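Local structure of enoyl-CoA hydratase/isomerase family protein (Bacillus anthracis, 3KQF) at residues A[107-112]-A[119-124]; A[126-131]-A[194-199]. The protein probably catalyses the reversible hydration of the double bond of enoyl-CoA thioesters. One frame throughout, in Å; residues are numbered along the deposited sequence.

Contact 1: residues A[107-112]-A[119-124]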
# COMPACT_ATOMS: atom_id res chain seq x y z
N ALA A 107 1.92 -14.98 12.84
CA ALA A 107 3.15 -15.68 12.54
C ALA A 107 4.22 -15.22 13.53
O ALA A 107 4.43 -14.01 13.73
CB ALA A 107 3.61 -15.38 11.09
N ALA A 108 4.86 -16.18 14.21
CA ALA A 108 5.96 -15.88 15.12
C ALA A 108 7.19 -16.47 14.43
O ALA A 108 7.46 -17.68 14.51
CB ALA A 108 5.72 -16.51 16.51
N ILE A 109 7.91 -15.59 13.74
CA ILE A 109 9.05 -15.97 12.90
C ILE A 109 10.32 -16.03 13.73
O ILE A 109 10.95 -15.01 14.01
CB ILE A 109 9.17 -15.00 11.69
CG1 ILE A 109 7.79 -14.82 11.03
CG2 ILE A 109 10.19 -15.53 10.66
CD1 ILE A 109 7.73 -13.80 9.88
N ASN A 110 10.65 -17.25 14.14
CA ASN A 110 11.76 -17.55 15.03
C ASN A 110 13.11 -17.73 14.35
O ASN A 110 14.12 -17.91 15.03
CB ASN A 110 11.43 -18.85 15.80
CG ASN A 110 11.18 -20.04 14.87
OD1 ASN A 110 10.19 -20.06 14.12
ND2 ASN A 110 12.04 -21.05 14.94
N GLY A 111 13.15 -17.69 13.03
CA GLY A 111 14.40 -17.88 12.30
C GLY A 111 14.18 -17.65 10.83
O GLY A 111 13.28 -16.91 10.44
N ILE A 112 15.01 -18.29 9.99
CA ILE A 112 14.88 -18.12 8.54
C ILE A 112 13.48 -18.46 8.06
O ILE A 112 12.84 -19.39 8.53
CB ILE A 112 15.94 -18.91 7.70
CG1 ILE A 112 15.87 -20.42 7.96
CG2 ILE A 112 17.36 -18.38 7.97
CD1 ILE A 112 16.56 -21.25 6.88
N GLU A 119 6.08 -17.15 2.21
CA GLU A 119 4.70 -17.28 1.76
C GLU A 119 3.77 -17.67 2.90
O GLU A 119 2.64 -17.14 3.00
CB GLU A 119 4.61 -18.28 0.61
CG GLU A 119 5.21 -17.75 -0.64
CD GLU A 119 5.15 -18.72 -1.79
OE1 GLU A 119 5.56 -19.90 -1.63
OE2 GLU A 119 4.72 -18.28 -2.88
N LEU A 120 4.23 -18.57 3.76
CA LEU A 120 3.44 -19.01 4.91
C LEU A 120 3.19 -17.83 5.86
O LEU A 120 2.06 -17.65 6.36
CB LEU A 120 4.18 -20.15 5.64
CG LEU A 120 3.49 -20.76 6.85
CD1 LEU A 120 2.10 -21.27 6.43
CD2 LEU A 120 4.33 -21.86 7.48
N SER A 121 4.21 -17.00 6.08
CA SER A 121 4.05 -15.84 6.97
C SER A 121 3.10 -14.80 6.36
O SER A 121 2.40 -14.13 7.08
CB SER A 121 5.40 -15.19 7.32
OG SER A 121 5.84 -14.35 6.30
N LEU A 122 3.06 -14.71 5.03
CA LEU A 122 2.15 -13.78 4.33
C LEU A 122 0.69 -14.24 4.41
O LEU A 122 -0.20 -13.41 4.32
CB LEU A 122 2.55 -13.60 2.87
CG LEU A 122 3.85 -12.79 2.66
CD1 LEU A 122 4.42 -12.99 1.25
CD2 LEU A 122 3.64 -11.30 2.96
N ALA A 123 0.47 -15.55 4.57
CA ALA A 123 -0.89 -16.11 4.68
C ALA A 123 -1.46 -15.82 6.05
O ALA A 123 -2.67 -15.96 6.25
CB ALA A 123 -0.87 -17.62 4.43
N CYS A 124 -0.61 -15.45 6.99
CA CYS A 124 -1.07 -15.07 8.33
C CYS A 124 -1.55 -13.63 8.32
O CYS A 124 -1.14 -12.83 7.46
CB CYS A 124 0.06 -15.25 9.36
SG CYS A 124 0.67 -16.97 9.54
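Ala-107 and Ile-109 meet Ser-121 and Cys-124 without any flat side-chain group between them, so no ring or amide face is covered. The flat group nearby is the guanidinium of Arg-127, whose NH2 is hydrogen-bonded to the carbonyl oxygens of Ser-121, in the last turn of the helix, and Cys-124, just after it. Across the contact, Ala-107 CB lies against the thiol of Cys-124, 3.7 Å from SG, and 4.2 Å from Ser-121 CB. Two residues further on, Ile-109 touches with the tip of its longer branch: CG1 stands anti to the carbonyl carbon (chi1 -48°) and the chain is then extended (chi2 175°), which places CD1 3.7 Å from Ser-121 CB. The Ser-121 hydroxyl, 4.1 Å from Ile-109 CD1 at OG, turns back to its own helix and is bonded to Thr-118 O, so this buried polar atom is satisfied locally. Leu-120 and Cys-124 extend the packing to Leu-59 on the adjoining strand, while Met-95 and Val-98 of helix 81-99 border the helix. The small Ala-107, Ser-121 and Cys-124, with the end of Ile-109, pack helix 116-123 within the beta-alpha-beta crossover between parallel strands 105-109 and 126-130 of the crotonase fold.

Contact 2: residues A[126-131]-A[194-199]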
# COMPACT_ATOMS: atom_id res chain seq x y z
N PHE A 126 -1.00 -11.16 10.62
CA PHE A 126 0.18 -10.31 10.85
C PHE A 126 1.33 -11.13 11.41
O PHE A 126 1.15 -12.31 11.77
CB PHE A 126 -0.12 -9.01 11.63
CG PHE A 126 -0.65 -9.23 13.00
CD1 PHE A 126 0.22 -9.31 14.10
CD2 PHE A 126 -2.01 -9.34 13.21
CE1 PHE A 126 -0.27 -9.51 15.36
CE2 PHE A 126 -2.51 -9.53 14.49
CZ PHE A 126 -1.65 -9.61 15.57
N ARG A 127 2.50 -10.50 11.45
CA ARG A 127 3.75 -11.15 11.73
C ARG A 127 4.61 -10.49 12.81
O ARG A 127 4.75 -9.27 12.87
CB ARG A 127 4.54 -11.12 10.41
CG ARG A 127 3.94 -11.97 9.29
CD ARG A 127 4.10 -11.36 7.88
NE ARG A 127 3.22 -10.19 7.75
CZ ARG A 127 1.90 -10.25 7.51
NH1 ARG A 127 1.18 -9.14 7.46
NH2 ARG A 127 1.29 -11.42 7.36
N ILE A 128 5.16 -11.33 13.68
CA ILE A 128 6.12 -10.90 14.72
C ILE A 128 7.39 -11.67 14.38
O ILE A 128 7.34 -12.90 14.24
CB ILE A 128 5.71 -11.29 16.12
CG1 ILE A 128 4.30 -10.80 16.47
CG2 ILE A 128 6.75 -10.75 17.16
CD1 ILE A 128 3.80 -11.37 17.78
N ALA A 129 8.51 -10.99 14.24
CA ALA A 129 9.79 -11.63 13.93
C ALA A 129 10.86 -11.49 15.00
O ALA A 129 10.97 -10.46 15.63
CB ALA A 129 10.36 -11.07 12.66
N ALA A 130 11.69 -12.52 15.13
CA ALA A 130 12.84 -12.49 16.00
C ALA A 130 13.82 -11.52 15.35
O ALA A 130 13.89 -11.46 14.11
CB ALA A 130 13.48 -13.87 16.11
N GLU A 131 14.59 -10.80 16.16
CA GLU A 131 15.62 -9.88 15.67
C GLU A 131 16.58 -10.58 14.74
O GLU A 131 17.13 -9.96 13.83
CB GLU A 131 16.45 -9.27 16.84
CG GLU A 131 15.76 -8.15 17.61
CD GLU A 131 16.65 -7.54 18.70
OE1 GLU A 131 17.14 -8.28 19.57
OE2 GLU A 131 16.84 -6.31 18.69
N GLU A 194 8.19 -15.97 21.84
CA GLU A 194 7.03 -16.71 22.28
C GLU A 194 6.12 -15.91 23.22
O GLU A 194 4.91 -15.90 23.03
CB GLU A 194 7.44 -18.02 22.96
CG GLU A 194 6.28 -18.98 23.12
CD GLU A 194 6.73 -20.33 23.62
OE1 GLU A 194 7.27 -20.41 24.74
OE2 GLU A 194 6.50 -21.32 22.89
N GLU A 195 6.69 -15.23 24.22
CA GLU A 195 5.82 -14.48 25.14
C GLU A 195 5.17 -13.28 24.44
O GLU A 195 4.03 -12.97 24.72
CB GLU A 195 6.49 -14.07 26.47
CG GLU A 195 7.45 -12.90 26.46
CD GLU A 195 7.83 -12.45 27.89
OE1 GLU A 195 7.22 -12.95 28.87
OE2 GLU A 195 8.72 -11.59 28.03
N LYS A 196 5.87 -12.64 23.51
CA LYS A 196 5.29 -11.51 22.78
C LYS A 196 4.08 -11.98 21.93
O LYS A 196 3.04 -11.30 21.87
CB LYS A 196 6.34 -10.87 21.87
CG LYS A 196 5.85 -9.62 21.08
CD LYS A 196 5.56 -8.44 22.01
CE LYS A 196 5.27 -7.16 21.23
NZ LYS A 196 5.04 -6.00 22.14
N ALA A 197 4.22 -13.11 21.24
CA ALA A 197 3.11 -13.65 20.43
C ALA A 197 1.94 -14.04 21.32
O ALA A 197 0.79 -13.79 20.98
CB ALA A 197 3.57 -14.85 19.60
N ILE A 198 2.22 -14.64 22.46
CA ILE A 198 1.15 -15.04 23.38
C ILE A 198 0.45 -13.82 23.96
O ILE A 198 -0.77 -13.81 24.07
CB ILE A 198 1.67 -15.93 24.50
CG1 ILE A 198 2.02 -17.30 23.94
CG2 ILE A 198 0.62 -16.09 25.62
CD1 ILE A 198 2.71 -18.22 24.93
N GLU A 199 1.20 -12.79 24.33
CA GLU A 199 0.54 -11.61 24.91
C GLU A 199 -0.34 -10.86 23.90
O GLU A 199 -1.43 -10.41 24.27
CB GLU A 199 1.52 -10.74 25.70
CG GLU A 199 1.88 -11.44 27.03
CD GLU A 199 2.83 -10.68 27.92
OE1 GLU A 199 3.14 -9.50 27.62
OE2 GLU A 199 3.28 -11.27 28.93
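Helix 193-206 lies on the central sheet of the crotonase fold, and Ile-128 of strand 126-130 is the residue that meets it within segment 194-199. Both of its branches are used. With CG1 beside the backbone N (chi1 -54°) and the branch extended beyond it, the CD1 methyl is driven end-on into the helix surface at Ala-197, 3.6 Å from its CA and 3.9 Å from its CB. The same methyl stands 4.2 Å from Lys-196 O, so it bears on helix backbone as much as on side chain. The shorter branch, CG2, lies 4.2 Å from CG of Lys-196, and the two side chains cross at about a right angle. Of the Lys-196 side chain, CG near the base makes the contact: a bend at chi2 (67°) is followed by an extended run that carries the ammonium end away from the strand. Leu-193 and Ile-200 of the same helix also touch Ile-128, and Ala-197 rests in addition on Ala-108 of the neighbouring strand. At the start of the strand, Phe-126 packs on Ile-200 and Ile-204 and on Gly-161 of the second subunit. The contact rests on the methyl groups of Ile-128 against the backbone and aliphatic carbons of the helix, so it is held by dispersion and the hydrophobic effect, while the partly exposed Lys-196 directs its charge away.

From the N terminus, the chain runs along strand 105-109, through a turn and strand 112-114 into helix 116-123, where contact 1 closes a short local loop. It then enters strand 126-130, parallel to and beside strand 105-109, and contact 2 begins. That contact closes a much longer loop, with 62 residues between its segments, when helix 193-206 returns to the sheet. The two follow in series, neither nesting nor crossing, with centres about 10 Å apart. They are joined through the sheet, where backbone hydrogen bonds link Ile-128 to Ala-107 and Ile-109. Together they fasten helices 116-123 and 193-206 to opposite faces of these paired strands.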